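Local coordinates for protein ribonucleoside-diphosphate reductase, alpha chain (Actinobacillus ureae ATCC 25976, PDB 6DQX) that probably reduces ribonucleoside diphosphates to deoxyribonucleotides, as the catalytic alpha subunit of a class Id ribonucleotide reductase, at residues 106-110 with 281-285; 133-139 with 180-186. One frame throughout, in Å; residues are numbered along the deposited sequence.

Overall arrangement
The two contacts meet in the alpha/beta barrel at strand pair 105-109 and 134-137, their centres about 10 Å apart. Contact 2 is the core one: most of its residues are buried, and parallel strands 134-137 and 181-186 are joined by direct backbone hydrogen bonds. Contact 1 is only partly buried. There a loop leading into strand 288-296 lies against the next strand, 105-109, with waters carrying the polar links. The backbone bridges the two, since F106 O accepts from S135 N and S108 O from Y137 N. Along the chain contact 2 is nested within the loop closed by contact 1. Contact 2 packs aromatic rings beside small residues, whereas serines and an asparagine suit the more open contact 1.

Contact 1: residues 106-110 with 281-285; sequences FGSYI and PSSND
Y109 packs its side chain against the backbone of S283 and the amide of N284, where the loop entering strand 288-296 of the reductase barrel draws up to strand 105-109. Y109 CB lies 3.6 Å from S283 O. With CG anti to the backbone N (chi1 171°), the ring extends along the loop: Y109 CG is 3.9 Å from S283 C, which it meets obliquely, and Y109 CD2 is 3.6 Å from N284 N. Farther out, Y109 CE2 comes 3.3 Å from N284 ND2, an approach at the ring edge, with ring and amide planes 88° apart. The tip goes beyond the loop, OH bonding to D140, while H270 adds a second ring beside it. A tyrosine suits this place because its apolar flank can cover a backbone while its hydroxyl reaches a polar partner.

Earlier along both segments, the small side chain of S282 rests on the G107 carbonyl, S282 CB 3.7 Å from G107 O. Waters link the two segments. Water 2 alone joins backbone to backbone, accepting from Y109 N at 2.8 Å and donating to S283 O at 3.0 Å. Water 1 links S282 OG to S108 O, weakly at the latter, and water 3 accepts from N284 ND2 and donates weakly to Y109 O. S283 turns its hydroxyl back on its own loop, forming an ST turn in which D285 N donates to S283 OG over 3.3 Å.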
loop_
_atom_site.group_PDB
_atom_site.type_symbol
_atom_site.label_atom_id
_atom_site.label_comp_id
_atom_site.label_asym_id
_atom_site.label_seq_id
_atom_site.Cartn_x
_atom_site.Cartn_y
_atom_site.Cartn_z
ATOM N N PHE A 106 8.717 -8.029 13.532
ATOM C CA PHE A 106 8.054 -8.673 12.404
ATOM C C PHE A 106 8.898 -8.351 11.165
ATOM O O PHE A 106 9.012 -7.177 10.761
ATOM C CB PHE A 106 6.618 -8.156 12.271
ATOM C CG PHE A 106 5.762 -8.955 11.333
ATOM C CD1 PHE A 106 5.969 -8.908 9.963
ATOM C CD2 PHE A 106 4.740 -9.766 11.821
ATOM C CE1 PHE A 106 5.188 -9.650 9.089
ATOM C CE2 PHE A 106 3.949 -10.510 10.949
ATOM C CZ PHE A 106 4.183 -10.467 9.582
ATOM N N GLY A 107 9.534 -9.370 10.610
ATOM C CA GLY A 107 10.499 -9.201 9.526
ATOM C C GLY A 107 10.148 -9.982 8.305
ATOM O O GLY A 107 10.094 -11.206 8.356
ATOM N N SER A 108 9.895 -9.277 7.199
ATOM C CA SER A 108 9.445 -9.907 5.956
ATOM C C SER A 108 10.530 -9.923 4.887
ATOM O O SER A 108 11.381 -9.009 4.798
ATOM C CB SER A 108 8.209 -9.209 5.388
ATOM O OG SER A 108 7.248 -8.994 6.398
ATOM N N TYR A 109 10.480 -10.961 4.072
ATOM C CA TYR A 109 11.292 -11.077 2.877
ATOM C C TYR A 109 10.405 -10.657 1.702
ATOM O O TYR A 109 9.310 -11.189 1.540
ATOM C CB TYR A 109 11.758 -12.513 2.698
ATOM C CG TYR A 109 12.424 -12.774 1.389
ATOM C CD1 TYR A 109 13.776 -12.530 1.212
ATOM C CD2 TYR A 109 11.671 -13.254 0.293
ATOM C CE1 TYR A 109 14.378 -12.762 -0.020
ATOM C CE2 TYR A 109 12.259 -13.454 -0.930
ATOM C CZ TYR A 109 13.602 -13.220 -1.078
ATOM O OH TYR A 109 14.180 -13.458 -2.310
ATOM N N ILE A 110 10.878 -9.705 0.908
ATOM C CA ILE A 110 10.110 -9.239 -0.277
ATOM C C ILE A 110 10.589 -9.945 -1.544
ATOM O O ILE A 110 11.656 -9.643 -2.062
ATOM C CB ILE A 110 10.204 -7.712 -0.456
ATOM C CG1 ILE A 110 9.793 -7.009 0.843
ATOM C CG2 ILE A 110 9.280 -7.274 -1.626
ATOM C CD1 ILE A 110 9.886 -5.500 0.850
ATOM N N PRO A 281 15.927 -15.842 10.193
ATOM C CA PRO A 281 15.767 -16.013 8.753
ATOM C C PRO A 281 14.343 -15.681 8.319
ATOM O O PRO A 281 13.378 -16.055 9.004
ATOM C CB PRO A 281 16.047 -17.504 8.547
ATOM C CG PRO A 281 15.646 -18.153 9.823
ATOM C CD PRO A 281 16.051 -17.144 10.876
ATOM N N SER A 282 14.228 -14.976 7.200
ATOM C CA SER A 282 12.932 -14.728 6.562
ATOM C C SER A 282 13.019 -15.279 5.142
ATOM O O SER A 282 14.111 -15.480 4.612
ATOM C CB SER A 282 12.589 -13.244 6.589
ATOM O OG SER A 282 13.652 -12.471 6.086
ATOM N N SER A 283 11.863 -15.587 4.546
ATOM C CA SER A 283 11.852 -16.230 3.222
ATOM C C SER A 283 10.517 -15.954 2.551
ATOM O O SER A 283 9.647 -15.339 3.132
ATOM C CB SER A 283 11.991 -17.743 3.379
ATOM O OG SER A 283 10.870 -18.226 4.067
ATOM N N ASN A 284 10.347 -16.476 1.341
ATOM C CA ASN A 284 9.055 -16.429 0.632
ATOM C C ASN A 284 7.862 -16.949 1.459
ATOM O O ASN A 284 6.751 -16.413 1.332
ATOM C CB ASN A 284 9.145 -17.234 -0.693
ATOM C CG ASN A 284 9.999 -16.556 -1.752
ATOM O OD1 ASN A 284 10.913 -17.173 -2.325
ATOM N ND2 ASN A 284 9.715 -15.287 -2.026
ATOM N N ASP A 285 8.092 -17.934 2.333
ATOM C CA ASP A 285 7.037 -18.552 3.131
ATOM C C ASP A 285 6.997 -18.196 4.635
ATOM O O ASP A 285 6.016 -18.517 5.290
ATOM C CB ASP A 285 7.064 -20.092 2.972
ATOM C CG ASP A 285 8.406 -20.718 3.368
ATOM O OD1 ASP A 285 9.308 -20.778 2.498
ATOM O OD2 ASP A 285 8.573 -21.175 4.526
HETATM O O HOH W 1 13.474 -9.824 6.548
HETATM O O HOH W 2 8.600 -13.000 4.686
HETATM O O HOH W 3 8.209 -13.339 -0.977
#

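Contact 2: residues 133-139 with 180-186; sequences GTSAYFG and QFAGYID
T134 through F138 pair with Q180 through Y184 by a parallel ladder of backbone hydrogen bonds, the strand axes only 14° apart. T134 N donates to Q180 O, A182 N to T134 O, A136 N to A182 O, Y184 N to A136 O (2.8 Å) and F138 N to Y184 O (2.9 Å). CA-H...O contacts fill in between, such as S135 CA to A182 O at 3.1 Å.

Apolar contacts gather on the face of A136 and F181. A chi1 of 179° swings the F181 ring away from its own N and lays it beside the neighbouring strand. There T134 OG1, which also donates a weak bond to Q180 O, sits at the ring edge, 3.2 Å from F181 CD1, and A136 CB is 3.7 Å from F181 CZ. F138 comes from the opposite direction, and the two rings meet at their edges, F138 CE1 being 3.8 Å from F181 CZ. G183 suits the place beside F138 CE1, since a CB there would clash with that ring.

The other side-chain bond lies at the C-terminal end. Y137 OH donates to D186 OD2 across a very short 2.4 Å, a length best taken with caution; ring and carboxylate planes stand 85° apart. The other carboxylate oxygen, OD1, forms a salt bridge with K251, and a bound magnesium ion lies about 4 Å from the Y137 side chain. Neighbouring parallel strands with helix 156-170 between them in sequence form a beta-alpha-beta crossover, a building unit of the ribonucleotide reductase barrel.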
loop_
_atom_site.group_PDB
_atom_site.type_symbol
_atom_site.label_atom_id
_atom_site.label_comp_id
_atom_site.label_asym_id
_atom_site.label_seq_id
_atom_site.Cartn_x
_atom_site.Cartn_y
_atom_site.Cartn_z
ATOM N N GLY A 133 6.349 -2.848 15.711
ATOM C CA GLY A 133 7.429 -2.570 14.762
ATOM C C GLY A 133 7.495 -3.591 13.637
ATOM O O GLY A 133 7.154 -4.774 13.814
ATOM N N THR A 134 7.931 -3.132 12.468
ATOM C CA THR A 134 8.076 -4.002 11.318
ATOM C C THR A 134 9.324 -3.699 10.533
ATOM O O THR A 134 9.911 -2.611 10.608
ATOM C CB THR A 134 6.862 -3.908 10.351
ATOM O OG1 THR A 134 6.698 -2.551 9.968
ATOM C CG2 THR A 134 5.620 -4.374 11.015
ATOM N N SER A 135 9.725 -4.664 9.740
ATOM C CA SER A 135 10.896 -4.494 8.910
ATOM C C SER A 135 10.815 -5.415 7.721
ATOM O O SER A 135 10.108 -6.448 7.749
ATOM C CB SER A 135 12.179 -4.800 9.730
ATOM O OG SER A 135 12.138 -6.147 10.184
ATOM N N ALA A 136 11.598 -5.102 6.702
ATOM C CA ALA A 136 11.671 -5.955 5.537
ATOM C C ALA A 136 12.953 -5.873 4.745
ATOM O O ALA A 136 13.663 -4.839 4.728
ATOM C CB ALA A 136 10.446 -5.703 4.620
ATOM N N TYR A 137 13.251 -6.961 4.062
ATOM C CA TYR A 137 14.426 -7.046 3.194
ATOM C C TYR A 137 14.038 -6.782 1.734
ATOM O O TYR A 137 13.224 -7.514 1.181
ATOM C CB TYR A 137 15.073 -8.415 3.294
ATOM C CG TYR A 137 16.269 -8.621 2.394
ATOM C CD1 TYR A 137 17.430 -7.854 2.548
ATOM C CD2 TYR A 137 16.252 -9.567 1.390
ATOM C CE1 TYR A 137 18.542 -8.056 1.724
ATOM C CE2 TYR A 137 17.350 -9.766 0.543
ATOM C CZ TYR A 137 18.493 -9.001 0.725
ATOM O OH TYR A 137 19.597 -9.193 -0.078
ATOM N N PHE A 138 14.708 -5.796 1.136
ATOM C CA PHE A 138 14.459 -5.310 -0.252
ATOM C C PHE A 138 15.480 -5.784 -1.270
ATOM O O PHE A 138 15.318 -5.544 -2.486
ATOM C CB PHE A 138 14.423 -3.774 -0.255
ATOM C CG PHE A 138 13.192 -3.199 0.350
ATOM C CD1 PHE A 138 13.003 -3.203 1.723
ATOM C CD2 PHE A 138 12.193 -2.637 -0.450
ATOM C CE1 PHE A 138 11.880 -2.669 2.303
ATOM C CE2 PHE A 138 11.076 -2.102 0.134
ATOM C CZ PHE A 138 10.895 -2.114 1.505
ATOM N N GLY A 139 16.536 -6.460 -0.818
ATOM C CA GLY A 139 17.691 -6.718 -1.661
ATOM C C GLY A 139 17.554 -7.702 -2.807
ATOM O O GLY A 139 18.432 -7.765 -3.674
ATOM N N GLN A 180 6.103 2.280 12.579
ATOM C CA GLN A 180 7.556 2.270 12.449
ATOM C C GLN A 180 8.035 1.071 11.623
ATOM O O GLN A 180 7.698 -0.091 11.902
ATOM C CB GLN A 180 8.209 2.268 13.813
ATOM C CG GLN A 180 8.341 3.657 14.421
ATOM C CD GLN A 180 9.003 3.616 15.771
ATOM O OE1 GLN A 180 8.591 2.858 16.651
ATOM N NE2 GLN A 180 10.031 4.430 15.951
ATOM N N PHE A 181 8.853 1.371 10.627
ATOM C CA PHE A 181 9.310 0.404 9.654
ATOM C C PHE A 181 10.758 0.652 9.278
ATOM O O PHE A 181 11.193 1.816 9.133
ATOM C CB PHE A 181 8.408 0.484 8.401
ATOM C CG PHE A 181 8.793 -0.466 7.311
ATOM C CD1 PHE A 181 8.399 -1.802 7.353
ATOM C CD2 PHE A 181 9.493 -0.032 6.221
ATOM C CE1 PHE A 181 8.732 -2.676 6.332
ATOM C CE2 PHE A 181 9.852 -0.890 5.209
ATOM C CZ PHE A 181 9.469 -2.225 5.262
ATOM N N ALA A 182 11.509 -0.422 9.109
ATOM C CA ALA A 182 12.864 -0.357 8.602
ATOM C C ALA A 182 13.050 -1.261 7.422
ATOM O O ALA A 182 12.735 -2.464 7.476
ATOM C CB ALA A 182 13.881 -0.734 9.685
ATOM N N GLY A 183 13.567 -0.694 6.342
ATOM C CA GLY A 183 13.901 -1.472 5.151
ATOM C C GLY A 183 15.387 -1.735 5.080
ATOM O O GLY A 183 16.171 -0.850 5.392
ATOM N N TYR A 184 15.774 -2.928 4.653
ATOM C CA TYR A 184 17.186 -3.291 4.469
ATOM C C TYR A 184 17.552 -3.540 3.001
ATOM O O TYR A 184 16.853 -4.273 2.298
ATOM C CB TYR A 184 17.506 -4.531 5.292
ATOM C CG TYR A 184 17.593 -4.260 6.785
ATOM C CD1 TYR A 184 16.452 -4.131 7.563
ATOM C CD2 TYR A 184 18.824 -4.161 7.411
ATOM C CE1 TYR A 184 16.538 -3.900 8.929
ATOM C CE2 TYR A 184 18.922 -3.937 8.775
ATOM C CZ TYR A 184 17.788 -3.818 9.522
ATOM O OH TYR A 184 17.884 -3.606 10.864
ATOM N N ILE A 185 18.689 -2.980 2.587
ATOM C CA ILE A 185 19.205 -3.087 1.217
ATOM C C ILE A 185 20.704 -3.435 1.274
ATOM O O ILE A 185 21.428 -2.931 2.144
ATOM C CB ILE A 185 18.919 -1.746 0.462
ATOM C CG1 ILE A 185 19.129 -1.876 -1.043
ATOM C CG2 ILE A 185 19.722 -0.583 1.027
ATOM C CD1 ILE A 185 18.056 -2.681 -1.727
ATOM N N ASP A 186 21.180 -4.275 0.360
ATOM C CA ASP A 186 22.610 -4.628 0.327
ATOM C C ASP A 186 23.420 -3.461 -0.259
ATOM O O ASP A 186 22.937 -2.759 -1.168
ATOM C CB ASP A 186 22.825 -5.881 -0.464
ATOM C CG ASP A 186 21.990 -7.041 0.069
ATOM O OD1 ASP A 186 22.453 -7.788 0.972
ATOM O OD2 ASP A 186 20.835 -7.151 -0.385
HETATM O O HOH W 4 21.390 -7.569 -3.336
#